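Local atomic coordinates of ubiquitin-conjugating enzyme E2-21 kDa (Pichia angusta, PDB entry 5NL8), a protein that probably catalyses the attachment of ubiquitin to other proteins as an E2 enzyme that carries ubiquitin as a thioester, in the service of peroxisome biogenesis. Residues P70-Y73 and P74-P78; A132-L135 and Q136-L139; I142-L145 and L146-E150; P154-I157 and D158-N161; V83-G86 and E87-R91. All blocks are in the same frame, centred on the assembly; numbering follows the deposited sequence.

Contact 1: P70-Y73 and P74-P78; sequences PTNY and PLDPP
Asn72 and Asp76 face each other across the turn, and the amide nitrogen Asn72 ND2 gives a hydrogen to Asp76 OD2 over 2.9 Å. The N-H...O angle is 169°, so the bond is nearly straight; the oxygen lies in the plane of the amide, whereas the amide sits above the plane of the carboxylate. Asparagine suits this place because its short side chain carries an N-H donor for the carboxylate, and chi1 of 63° puts that amide beside Asp76. Next to it, Leu75 N donates to Asn72 O at 2.8 Å and closes a turn through Tyr73 and Pro74, whose peptide bond is cis. Proline suits that place, since it pays less for a cis bond than other residues do. The cis link brings the two rings together: Pro74 CB stands over the face of the Tyr73 ring, 3.8 Å from its centroid, a CH-pi contact. Farther out, Pro78 CG comes obliquely to Tyr73 CE1 at 4.0 Å, and Pro70 CG rests 3.4 Å from Asp76 O. The phenol oxygen is hydrogen-bonded to Glu13 OE1 on helix 6-21, and Pro74 O accepts from Trp129 NE1. This proline-rich sequence, Tyr-cis-Pro in a type VI turn followed by Pro77-Pro78, is the YPxxPP signature of the ubiquitin-conjugating fold, linking strands 62-68 and 79-82.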
loop_
_atom_site.group_PDB
_atom_site.type_symbol
_atom_site.label_atom_id
_atom_site.label_comp_id
_atom_site.label_asym_id
_atom_site.label_seq_id
_atom_site.Cartn_x
_atom_site.Cartn_y
_atom_site.Cartn_z
ATOM N N PRO A 70 4.657 15.490 4.901
ATOM C CA PRO A 70 5.603 16.464 5.457
ATOM C C PRO A 70 5.078 17.893 5.358
ATOM O O PRO A 70 4.201 18.168 4.541
ATOM C CB PRO A 70 6.850 16.277 4.590
ATOM C CG PRO A 70 6.320 15.776 3.289
ATOM C CD PRO A 70 5.150 14.898 3.645
ATOM N N THR A 71 5.616 18.788 6.182
ATOM C CA THR A 71 5.163 20.175 6.219
ATOM C C THR A 71 5.536 20.935 4.951
ATOM O O THR A 71 4.809 21.826 4.515
ATOM C CB THR A 71 5.751 20.925 7.430
ATOM O OG1 THR A 71 5.741 20.069 8.578
ATOM C CG2 THR A 71 4.949 22.185 7.723
ATOM N N ASN A 72 6.672 20.577 4.365
ATOM C CA ASN A 72 7.168 21.267 3.181
ATOM C C ASN A 72 6.651 20.651 1.883
ATOM O O ASN A 72 7.166 20.941 0.804
ATOM C CB ASN A 72 8.699 21.279 3.180
ATOM C CG ASN A 72 9.294 19.885 3.105
ATOM O OD1 ASN A 72 8.726 18.926 3.628
ATOM N ND2 ASN A 72 10.442 19.767 2.448
ATOM N N TYR A 73 5.636 19.798 1.997
ATOM C CA TYR A 73 5.010 19.166 0.840
ATOM C C TYR A 73 4.592 20.217 -0.187
ATOM O O TYR A 73 4.052 21.257 0.185
ATOM C CB TYR A 73 3.803 18.338 1.290
ATOM C CG TYR A 73 3.132 17.548 0.193
ATOM C CD1 TYR A 73 3.609 16.298 -0.177
ATOM C CD2 TYR A 73 2.013 18.045 -0.463
ATOM C CE1 TYR A 73 2.999 15.569 -1.178
ATOM C CE2 TYR A 73 1.394 17.321 -1.468
ATOM C CZ TYR A 73 1.892 16.083 -1.819
ATOM O OH TYR A 73 1.282 15.358 -2.816
ATOM N N PRO A 74 4.838 19.957 -1.484
ATOM C CA PRO A 74 5.414 18.742 -2.069
ATOM C C PRO A 74 6.914 18.814 -2.355
ATOM O O PRO A 74 7.363 18.201 -3.325
ATOM C CB PRO A 74 4.648 18.620 -3.381
ATOM C CG PRO A 74 4.496 20.046 -3.808
ATOM C CD PRO A 74 4.356 20.869 -2.535
ATOM N N LEU A 75 7.675 19.546 -1.547
ATOM C CA LEU A 75 9.121 19.607 -1.738
ATOM C C LEU A 75 9.758 18.285 -1.337
ATOM O O LEU A 75 10.820 17.914 -1.838
ATOM C CB LEU A 75 9.737 20.757 -0.939
ATOM C CG LEU A 75 9.908 22.094 -1.666
ATOM C CD1 LEU A 75 8.601 22.562 -2.298
ATOM C CD2 LEU A 75 10.458 23.150 -0.721
ATOM N N ASP A 76 9.101 17.581 -0.423
ATOM C CA ASP A 76 9.536 16.256 -0.007
ATOM C C ASP A 76 8.379 15.269 -0.124
ATOM O O ASP A 76 7.219 15.653 0.015
ATOM C CB ASP A 76 10.082 16.293 1.423
ATOM C CG ASP A 76 11.560 16.618 1.469
ATOM O OD1 ASP A 76 12.287 16.206 0.540
ATOM O OD2 ASP A 76 11.996 17.287 2.429
ATOM N N PRO A 77 8.693 13.996 -0.399
ATOM C CA PRO A 77 7.667 12.968 -0.604
ATOM C C PRO A 77 6.976 12.544 0.689
ATOM O O PRO A 77 7.531 12.735 1.769
ATOM C CB PRO A 77 8.461 11.801 -1.199
ATOM C CG PRO A 77 9.832 11.975 -0.649
ATOM C CD PRO A 77 10.053 13.459 -0.591
ATOM N N PRO A 78 5.766 11.978 0.579
ATOM C CA PRO A 78 5.072 11.429 1.749
ATOM C C PRO A 78 5.796 10.209 2.299
ATOM O O PRO A 78 6.451 9.501 1.533
ATOM C CB PRO A 78 3.696 11.033 1.200
ATOM C CG PRO A 78 3.566 11.750 -0.111
ATOM C CD PRO A 78 4.952 11.878 -0.645
#

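Contact 2: A132-L135 and Q136-L139; sequences AWTL and QSAL
Thr134 and Ser137 meet where helix 135-147 begins: the backbone Thr134 N donates to Ser137 OG at 2.6 Å, with an N-H...O angle of 152°. Serine is apt here, having a hydroxyl on so short a stalk that, with chi1 at 49° placing OG between its own backbone N and carbonyl carbon, it reaches back to the N-cap residue. The methyl Thr134 CG2 lies alongside, 3.3 Å from Ser137 OG, and also leans on Gln136 CB at 3.7 Å. On another flank the six-membered part of the indole approaches obliquely, Trp133 CE3 being 3.5 Å from Ser137 OG, so the indole borders the hydroxyl there. Backbone bonds then start the helix, Ala138 N to Thr134 O at 3.2 Å and Leu139 N to Leu135 O at 3.0 Å. What positions this start lies in the next shell. The Thr134 hydroxyl, anti to its own backbone nitrogen (chi1 177°), turns away from Ser137 N and makes a weak hydrogen bond to Glu13 OE1, the same oxygen that accepts from Leu135 N. A carboxylate near amides of the first helical turn probably gains from the helix dipole. The Trp133 indole meets the ring of Trp129, while Leu135 and Leu139 turn their branched chains to the apolar side, Leu139 against strands 33-38 and 62-68. With Thr134 as N-cap and the third helical residue accepting its N-H, the arrangement is one half of a capping box, fixing the start of a helix that packs on the sheet of the E2 fold.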
loop_
_atom_site.group_PDB
_atom_site.type_symbol
_atom_site.label_atom_id
_atom_site.label_comp_id
_atom_site.label_asym_id
_atom_site.label_seq_id
_atom_site.Cartn_x
_atom_site.Cartn_y
_atom_site.Cartn_z
ATOM N N ALA A 132 6.145 17.613 -9.194
ATOM C CA ALA A 132 5.084 17.375 -10.167
ATOM C C ALA A 132 4.210 16.193 -9.756
ATOM O O ALA A 132 3.133 15.981 -10.314
ATOM C CB ALA A 132 5.677 17.138 -11.548
ATOM N N TRP A 133 4.680 15.425 -8.778
ATOM C CA TRP A 133 3.965 14.239 -8.319
ATOM C C TRP A 133 2.793 14.585 -7.400
ATOM O O TRP A 133 2.773 15.637 -6.760
ATOM C CB TRP A 133 4.921 13.286 -7.598
ATOM C CG TRP A 133 5.785 12.469 -8.517
ATOM C CD1 TRP A 133 6.600 12.934 -9.506
ATOM C CD2 TRP A 133 5.927 11.044 -8.515
ATOM N NE1 TRP A 133 7.235 11.885 -10.128
ATOM C CE2 TRP A 133 6.840 10.714 -9.538
ATOM C CE3 TRP A 133 5.370 10.013 -7.751
ATOM C CZ2 TRP A 133 7.208 9.400 -9.816
ATOM C CZ3 TRP A 133 5.737 8.707 -8.029
ATOM C CH2 TRP A 133 6.646 8.413 -9.052
ATOM N N THR A 134 1.821 13.681 -7.346
ATOM C CA THR A 134 0.644 13.841 -6.504
ATOM C C THR A 134 0.500 12.651 -5.564
ATOM O O THR A 134 1.327 11.739 -5.578
ATOM C CB THR A 134 -0.636 13.971 -7.344
ATOM O OG1 THR A 134 -1.772 14.062 -6.476
ATOM C CG2 THR A 134 -0.800 12.756 -8.235
ATOM N N LEU A 135 -0.551 12.664 -4.749
ATOM C CA LEU A 135 -0.868 11.526 -3.889
ATOM C C LEU A 135 -1.181 10.296 -4.733
ATOM O O LEU A 135 -0.728 9.179 -4.435
ATOM C CB LEU A 135 -2.053 11.847 -2.979
ATOM C CG LEU A 135 -1.839 12.895 -1.886
ATOM C CD1 LEU A 135 -3.139 13.167 -1.142
ATOM C CD2 LEU A 135 -0.756 12.443 -0.926
ATOM N N GLN A 136 -1.958 10.519 -5.788
ATOM C CA GLN A 136 -2.357 9.453 -6.697
ATOM C C GLN A 136 -1.138 8.755 -7.293
ATOM O O GLN A 136 -1.075 7.524 -7.335
ATOM C CB GLN A 136 -3.252 10.003 -7.811
ATOM C CG GLN A 136 -3.760 8.937 -8.767
ATOM C CD GLN A 136 -4.589 9.511 -9.893
ATOM O OE1 GLN A 136 -5.053 10.647 -9.817
ATOM N NE2 GLN A 136 -4.776 8.730 -10.952
ATOM N N SER A 137 -0.164 9.544 -7.733
ATOM C CA SER A 137 1.026 8.985 -8.360
ATOM C C SER A 137 1.844 8.183 -7.350
ATOM O O SER A 137 2.475 7.192 -7.705
ATOM C CB SER A 137 1.879 10.090 -8.992
ATOM O OG SER A 137 2.097 11.162 -8.095
ATOM N N ALA A 138 1.819 8.601 -6.088
ATOM C CA ALA A 138 2.516 7.863 -5.039
ATOM C C ALA A 138 1.858 6.501 -4.804
ATOM O O ALA A 138 2.542 5.465 -4.732
ATOM C CB ALA A 138 2.550 8.671 -3.753
ATOM N N LEU A 139 0.530 6.503 -4.694
ATOM C CA LEU A 139 -0.207 5.246 -4.540
ATOM C C LEU A 139 0.088 4.290 -5.703
ATOM O O LEU A 139 0.440 3.112 -5.499
ATOM C CB LEU A 139 -1.710 5.517 -4.429
ATOM C CG LEU A 139 -2.154 6.281 -3.175
ATOM C CD1 LEU A 139 -3.651 6.564 -3.181
ATOM C CD2 LEU A 139 -1.758 5.518 -1.919
#

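Contact 3: I142-L145 and L146-E150; sequences IVVL and LANPE
Ile142 to Val144 and Leu146 to Asn148 are joined by helical backbone bonds that mix four-residue and three-residue spacing: Leu146 N reaches Ile142 O at 3.0 Å, and Val144 O takes two donors, Asn148 N in the carbonyl plane at 2.8 Å and Ala147 N from above that plane, also at 2.8 Å. The three-residue bond marks a tighter turn as the chain nears Pro149, which has no N-H to offer Leu145 O. That carbonyl accepts a hydrogen bond from His110 NE2, besides a weak one from Asn148 N at 3.2 Å, and Glu150 O is hydrogen-bonded to Asn112 ND2. His110 and Asn112 belong to the His-Pro-Asn motif of ubiquitin-conjugating enzymes, so this end of helix 135-147 is tied to the region of the predicted thioester cysteine, Cys121, whose side chain lies about 7 Å from that of Leu145. Among the side chains, Leu146 is buried against Pro53, Met108 and Phe82, surroundings that suit a branched apolar residue. Ile142 likewise packs on Ile80 and Phe82 of strand 79-82. Leu145 has CG anti to its backbone nitrogen (chi1 179°), which sets CD1 beside the following residues, 3.7 Å from Asn148 O. The side chains of Leu145 and Glu150 cross at about a right angle, with Glu150 OE2 3.5 Å from Leu145 CD1, although this glutamate is poorly ordered and its place less certain.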
loop_
_atom_site.group_PDB
_atom_site.type_symbol
_atom_site.label_atom_id
_atom_site.label_comp_id
_atom_site.label_asym_id
_atom_site.label_seq_id
_atom_site.Cartn_x
_atom_site.Cartn_y
_atom_site.Cartn_z
ATOM N N ILE A 142 3.370 2.670 -5.443
ATOM C CA ILE A 142 3.439 1.539 -4.512
ATOM C C ILE A 142 2.829 0.265 -5.108
ATOM O O ILE A 142 3.373 -0.845 -4.939
ATOM C CB ILE A 142 2.752 1.877 -3.184
ATOM C CG1 ILE A 142 3.684 2.734 -2.336
ATOM C CG2 ILE A 142 2.387 0.619 -2.413
ATOM C CD1 ILE A 142 2.985 3.862 -1.669
ATOM N N VAL A 143 1.710 0.424 -5.814
ATOM C CA VAL A 143 1.119 -0.707 -6.527
ATOM C C VAL A 143 2.127 -1.281 -7.533
ATOM O O VAL A 143 2.247 -2.497 -7.685
ATOM C CB VAL A 143 -0.183 -0.311 -7.255
ATOM C CG1 VAL A 143 -0.711 -1.475 -8.078
ATOM C CG2 VAL A 143 -1.228 0.152 -6.255
ATOM N N VAL A 144 2.857 -0.397 -8.206
ATOM C CA VAL A 144 3.933 -0.807 -9.101
ATOM C C VAL A 144 5.000 -1.583 -8.333
ATOM O O VAL A 144 5.457 -2.637 -8.776
ATOM C CB VAL A 144 4.592 0.404 -9.795
ATOM C CG1 VAL A 144 5.881 -0.014 -10.504
ATOM C CG2 VAL A 144 3.622 1.063 -10.770
ATOM N N LEU A 145 5.384 -1.051 -7.173
ATOM C CA LEU A 145 6.401 -1.673 -6.331
ATOM C C LEU A 145 6.039 -3.108 -5.966
ATOM O O LEU A 145 6.915 -3.971 -5.872
ATOM C CB LEU A 145 6.619 -0.857 -5.056
ATOM C CG LEU A 145 7.643 -1.430 -4.074
ATOM C CD1 LEU A 145 9.027 -1.484 -4.716
ATOM C CD2 LEU A 145 7.674 -0.622 -2.787
ATOM N N LEU A 146 4.749 -3.364 -5.765
ATOM C CA LEU A 146 4.308 -4.728 -5.486
ATOM C C LEU A 146 4.651 -5.688 -6.634
ATOM O O LEU A 146 4.899 -6.873 -6.407
ATOM C CB LEU A 146 2.803 -4.766 -5.204
ATOM C CG LEU A 146 2.354 -4.236 -3.837
ATOM C CD1 LEU A 146 0.862 -4.480 -3.605
ATOM C CD2 LEU A 146 3.184 -4.856 -2.719
ATOM N N ALA A 147 4.673 -5.176 -7.862
ATOM C CA ALA A 147 4.992 -6.003 -9.024
ATOM C C ALA A 147 6.473 -5.940 -9.402
ATOM O O ALA A 147 6.975 -6.824 -10.087
ATOM C CB ALA A 147 4.132 -5.595 -10.217
ATOM N N ASN A 148 7.171 -4.896 -8.961
ATOM C CA ASN A 148 8.583 -4.730 -9.303
ATOM C C ASN A 148 9.455 -4.383 -8.104
ATOM O O ASN A 148 9.834 -3.229 -7.928
ATOM C CB ASN A 148 8.750 -3.645 -10.367
ATOM C CG ASN A 148 7.945 -3.926 -11.612
ATOM O OD1 ASN A 148 6.830 -3.430 -11.767
ATOM N ND2 ASN A 148 8.505 -4.727 -12.512
ATOM N N PRO A 149 9.784 -5.386 -7.281
ATOM C CA PRO A 149 10.662 -5.149 -6.131
ATOM C C PRO A 149 12.086 -4.830 -6.570
ATOM O O PRO A 149 12.503 -5.263 -7.644
ATOM C CB PRO A 149 10.616 -6.477 -5.365
ATOM C CG PRO A 149 9.435 -7.222 -5.924
ATOM C CD PRO A 149 9.322 -6.781 -7.342
ATOM N N GLU A 150 12.814 -4.075 -5.756
ATOM C CA GLU A 150 14.233 -3.858 -6.003
ATOM C C GLU A 150 15.068 -4.433 -4.865
ATOM O O GLU A 150 15.086 -3.888 -3.759
ATOM C CB GLU A 150 14.540 -2.369 -6.192
ATOM C CG GLU A 150 13.817 -1.437 -5.240
ATOM C CD GLU A 150 12.791 -0.579 -5.947
ATOM O OE1 GLU A 150 12.834 0.660 -5.789
ATOM O OE2 GLU A 150 11.939 -1.145 -6.664
#

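Contact 4: P154-I157 and D158-N161; sequences PLNI and DMAN
Pro154 meets Ala160 in the first turn of helix 157-164, Pro154 CB lying 3.7 Å from Ala160 CB; a residue as small as alanine lets the proline ring lie close against the helix. Leu155 turns away from the helix and packs on Cys121, the predicted thioester residue. Asn156 is the N-cap. Its CG lies anti to the backbone nitrogen (chi1 -174°), which swings the amide over the first turn, and OD1 accepts from Met159 N at 3.2 Å. The N-H...O angle is 176°, so the bond is almost straight, yet the donor stands 52° out of the carbonyl plane of the amide. Asparagine suits the cap because its short side chain ends in an acceptor that can reach forward to the amide three residues on. The aliphatic part of Met159 follows, its CG resting 3.6 Å from Asn156 OD1; the chain then bends and packs on Tyr171, Leu174 and Val175 of helix 168-181. Backbone bonding takes over with Ala160 N to Asn156 O at 3.2 Å. Ile157 runs side by side with Asn161, Ile157 CG2 touching Asn161 ND2 at 3.4 Å. The backbone Asn161 N donates to Ile157 O at 2.9 Å, and Asn161 OD1 accepts from Lys164. Backbone bonds from Leu155 and Asn156 to Pro111 link this asparagine-capped helix start to the His-Pro-Asn segment that borders the active site of the E2 fold.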
loop_
_atom_site.group_PDB
_atom_site.type_symbol
_atom_site.label_atom_id
_atom_site.label_comp_id
_atom_site.label_asym_id
_atom_site.label_seq_id
_atom_site.Cartn_x
_atom_site.Cartn_y
_atom_site.Cartn_z
ATOM N N PRO A 154 16.701 -3.743 0.538
ATOM C CA PRO A 154 15.821 -4.693 1.227
ATOM C C PRO A 154 15.543 -4.360 2.695
ATOM O O PRO A 154 16.436 -3.913 3.416
ATOM C CB PRO A 154 16.600 -6.002 1.126
ATOM C CG PRO A 154 18.027 -5.566 1.192
ATOM C CD PRO A 154 18.097 -4.220 0.505
ATOM N N LEU A 155 14.304 -4.590 3.121
ATOM C CA LEU A 155 13.939 -4.513 4.531
ATOM C C LEU A 155 13.493 -5.888 5.011
ATOM O O LEU A 155 13.339 -6.124 6.210
ATOM C CB LEU A 155 12.829 -3.482 4.764
ATOM C CG LEU A 155 13.153 -2.031 4.402
ATOM C CD1 LEU A 155 12.007 -1.109 4.792
ATOM C CD2 LEU A 155 14.447 -1.591 5.061
ATOM N N ASN A 156 13.273 -6.785 4.055
ATOM C CA ASN A 156 13.003 -8.186 4.346
ATOM C C ASN A 156 14.032 -9.045 3.624
ATOM O O ASN A 156 13.960 -9.216 2.410
ATOM C CB ASN A 156 11.577 -8.570 3.934
ATOM C CG ASN A 156 11.198 -9.995 4.345
ATOM O OD1 ASN A 156 12.009 -10.921 4.268
ATOM N ND2 ASN A 156 9.956 -10.171 4.782
ATOM N N ILE A 157 14.982 -9.587 4.382
ATOM C CA ILE A 157 16.109 -10.323 3.813
ATOM C C ILE A 157 15.691 -11.594 3.072
ATOM O O ILE A 157 16.154 -11.847 1.962
ATOM C CB ILE A 157 17.131 -10.699 4.906
ATOM C CG1 ILE A 157 17.664 -9.440 5.589
ATOM C CG2 ILE A 157 18.280 -11.498 4.314
ATOM C CD1 ILE A 157 18.285 -8.450 4.628
ATOM N N ASP A 158 14.813 -12.382 3.688
ATOM C CA ASP A 158 14.389 -13.663 3.122
ATOM C C ASP A 158 13.719 -13.519 1.752
ATOM O O ASP A 158 14.047 -14.249 0.813
ATOM C CB ASP A 158 13.438 -14.377 4.087
ATOM C CG ASP A 158 14.137 -14.865 5.346
ATOM O OD1 ASP A 158 15.299 -15.318 5.255
ATOM O OD2 ASP A 158 13.521 -14.795 6.431
ATOM N N MET A 159 12.778 -12.585 1.643
ATOM C CA MET A 159 12.086 -12.361 0.378
ATOM C C MET A 159 13.052 -11.848 -0.688
ATOM O O MET A 159 13.056 -12.338 -1.823
ATOM C CB MET A 159 10.925 -11.384 0.563
ATOM C CG MET A 159 9.842 -11.878 1.513
ATOM S SD MET A 159 8.966 -13.334 0.909
ATOM C CE MET A 159 8.013 -12.633 -0.435
ATOM N N ALA A 160 13.882 -10.876 -0.312
ATOM C CA ALA A 160 14.866 -10.314 -1.234
ATOM C C ALA A 160 15.819 -11.386 -1.763
ATOM O O ALA A 160 16.171 -11.381 -2.942
ATOM C CB ALA A 160 15.649 -9.198 -0.561
ATOM N N ASN A 161 16.231 -12.306 -0.897
ATOM C CA ASN A 161 17.120 -13.386 -1.316
ATOM C C ASN A 161 16.408 -14.428 -2.168
ATOM O O ASN A 161 16.994 -14.979 -3.102
ATOM C CB ASN A 161 17.758 -14.061 -0.102
ATOM C CG ASN A 161 18.804 -13.190 0.561
ATOM O OD1 ASN A 161 19.290 -12.225 -0.029
ATOM N ND2 ASN A 161 19.159 -13.528 1.795
#

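Contact 5: V83-G86 and E87-R91; sequences VVFG and EEKIR
One face of the Phe85 ring carries the chain of Lys89, whose CE stands over the ring centre, 3.6 Å from the centroid and within 2° of the normal. Lys89 NZ, 3.7 Å from the same centroid and 23° off the normal, adds a cation-pi interaction, the nearest ring atom to Lys89 NZ being Phe85 CE1, at 3.4 Å. Phe85 also stacks with the ring of Tyr106. The setting is the N-terminal end of helix 87-94, which follows strand 79-82 in the ubiquitin-conjugating fold. Gly86 gives the N-cap no side-chain acceptor; its carbonyl simply opens the helical series, Gly86 O accepting from Ile90 N at 3.0 Å. Lys89 reaches the aromatic ring because its chain is stretched throughout, beginning with CG anti to the backbone nitrogen (chi1 174°), so that methylenes and ammonium group lie in turn across the ring face. A long amphipathic residue is apt on this surface: its methylenes pack on the ring and its ammonium group meets the pi face. Ile90, the buried member of the turn, offers CG1 to Phe85 CB at 3.6 Å and continues onto Tyr106, Lys107 and Tyr182, where a branched apolar chain fits between the loops. Phe85 O accepts from Lys107, binding the approach to the helix to the neighbouring loop. Within the helix, Arg91 pairs with Glu88, three residues earlier, in a salt bridge: Glu88 OE1 lies close to the plane of the Arg91 guanidinium, and NH1 meets it on the syn side, tilted from the carboxylate plane, at 2.8 Å.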
loop_
_atom_site.group_PDB
_atom_site.type_symbol
_atom_site.label_atom_id
_atom_site.label_comp_id
_atom_site.label_asym_id
_atom_site.label_seq_id
_atom_site.Cartn_x
_atom_site.Cartn_y
_atom_site.Cartn_z
ATOM N N VAL A 83 -0.310 -1.168 6.728
ATOM C CA VAL A 83 -0.929 -1.453 8.019
ATOM C C VAL A 83 -0.758 -2.932 8.363
ATOM O O VAL A 83 -1.366 -3.801 7.739
ATOM C CB VAL A 83 -2.425 -1.094 8.025
ATOM C CG1 VAL A 83 -3.064 -1.506 9.346
ATOM C CG2 VAL A 83 -2.619 0.398 7.769
ATOM N N VAL A 84 0.082 -3.199 9.356
ATOM C CA VAL A 84 0.405 -4.556 9.780
ATOM C C VAL A 84 -0.015 -4.780 11.235
ATOM O O VAL A 84 0.356 -4.008 12.116
ATOM C CB VAL A 84 1.918 -4.838 9.630
ATOM C CG1 VAL A 84 2.275 -6.201 10.199
ATOM C CG2 VAL A 84 2.337 -4.733 8.160
ATOM N N PHE A 85 -0.796 -5.828 11.482
ATOM C CA PHE A 85 -1.241 -6.155 12.837
ATOM C C PHE A 85 -0.523 -7.392 13.370
ATOM O O PHE A 85 0.030 -8.175 12.604
ATOM C CB PHE A 85 -2.755 -6.391 12.877
ATOM C CG PHE A 85 -3.579 -5.159 12.604
ATOM C CD1 PHE A 85 -3.082 -3.896 12.879
ATOM C CD2 PHE A 85 -4.856 -5.273 12.073
ATOM C CE1 PHE A 85 -3.846 -2.763 12.625
ATOM C CE2 PHE A 85 -5.626 -4.148 11.818
ATOM C CZ PHE A 85 -5.120 -2.892 12.094
ATOM N N GLY A 86 -0.541 -7.566 14.687
ATOM C CA GLY A 86 -0.027 -8.778 15.297
ATOM C C GLY A 86 -0.989 -9.931 15.083
ATOM O O GLY A 86 -2.191 -9.719 14.916
ATOM N N GLU A 87 -0.454 -11.148 15.087
ATOM C CA GLU A 87 -1.231 -12.373 14.889
ATOM C C GLU A 87 -2.453 -12.476 15.821
ATOM O O GLU A 87 -3.549 -12.878 15.402
ATOM C CB GLU A 87 -0.319 -13.585 15.091
ATOM C CG GLU A 87 0.569 -13.457 16.325
ATOM C CD GLU A 87 1.396 -14.694 16.601
ATOM O OE1 GLU A 87 1.939 -15.271 15.637
ATOM O OE2 GLU A 87 1.500 -15.084 17.784
ATOM N N GLU A 88 -2.251 -12.108 17.082
ATOM C CA GLU A 88 -3.312 -12.122 18.083
ATOM C C GLU A 88 -4.475 -11.213 17.680
ATOM O O GLU A 88 -5.636 -11.646 17.618
ATOM C CB GLU A 88 -2.749 -11.697 19.437
ATOM C CG GLU A 88 -3.783 -11.512 20.519
ATOM C CD GLU A 88 -4.419 -12.815 20.936
ATOM O OE1 GLU A 88 -3.685 -13.819 21.050
ATOM O OE2 GLU A 88 -5.649 -12.839 21.149
ATOM N N LYS A 89 -4.152 -9.956 17.392
ATOM C CA LYS A 89 -5.149 -8.988 16.947
ATOM C C LYS A 89 -5.887 -9.466 15.698
ATOM O O LYS A 89 -7.109 -9.349 15.611
ATOM C CB LYS A 89 -4.494 -7.632 16.677
ATOM C CG LYS A 89 -5.435 -6.597 16.070
ATOM C CD LYS A 89 -4.848 -5.198 16.157
ATOM C CE LYS A 89 -5.840 -4.158 15.662
ATOM N NZ LYS A 89 -5.278 -2.788 15.743
ATOM N N ILE A 90 -5.144 -10.006 14.734
ATOM C CA ILE A 90 -5.746 -10.441 13.479
ATOM C C ILE A 90 -6.753 -11.544 13.741
ATOM O O ILE A 90 -7.869 -11.526 13.215
ATOM C CB ILE A 90 -4.694 -10.940 12.475
ATOM C CG1 ILE A 90 -3.793 -9.784 12.030
ATOM C CG2 ILE A 90 -5.372 -11.576 11.270
ATOM C CD1 ILE A 90 -2.708 -10.190 11.052
ATOM N N ARG A 91 -6.358 -12.493 14.581
ATOM C CA ARG A 91 -7.223 -13.619 14.884
ATOM C C ARG A 91 -8.472 -13.152 15.626
ATOM O O ARG A 91 -9.561 -13.684 15.415
ATOM C CB ARG A 91 -6.464 -14.667 15.692
ATOM C CG ARG A 91 -7.303 -15.837 16.153
ATOM C CD ARG A 91 -6.494 -16.838 16.978
ATOM N NE ARG A 91 -6.471 -16.560 18.418
ATOM C CZ ARG A 91 -5.746 -15.614 19.017
ATOM N NH1 ARG A 91 -5.823 -15.466 20.334
ATOM N NH2 ARG A 91 -4.922 -14.837 18.324
#

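From the N terminus the order is 1, 5, 2, 3, 4. Each contact is local, between adjoining segments: a loop turn in contact 1, helix ends in the others; none nests in or crosses another. Contact 1 bends the chain between strands 62-68 and 79-82; contact 5 leads on into helix 87-94. Contacts 2 and 3 lie at the start and end of helix 135-147, their centres about 15 Å apart, and contact 4 opens helix 157-164. Contacts 1 and 2 touch by packing, Tyr73 OH approaching Leu135 N at 3.8 Å, and Glu13 brings helix 6-21 to both. Near Cys121, the His110-Pro111-Asn112 segment is bound from the end of helix 135-147 and from the loop leading into helix 157-164.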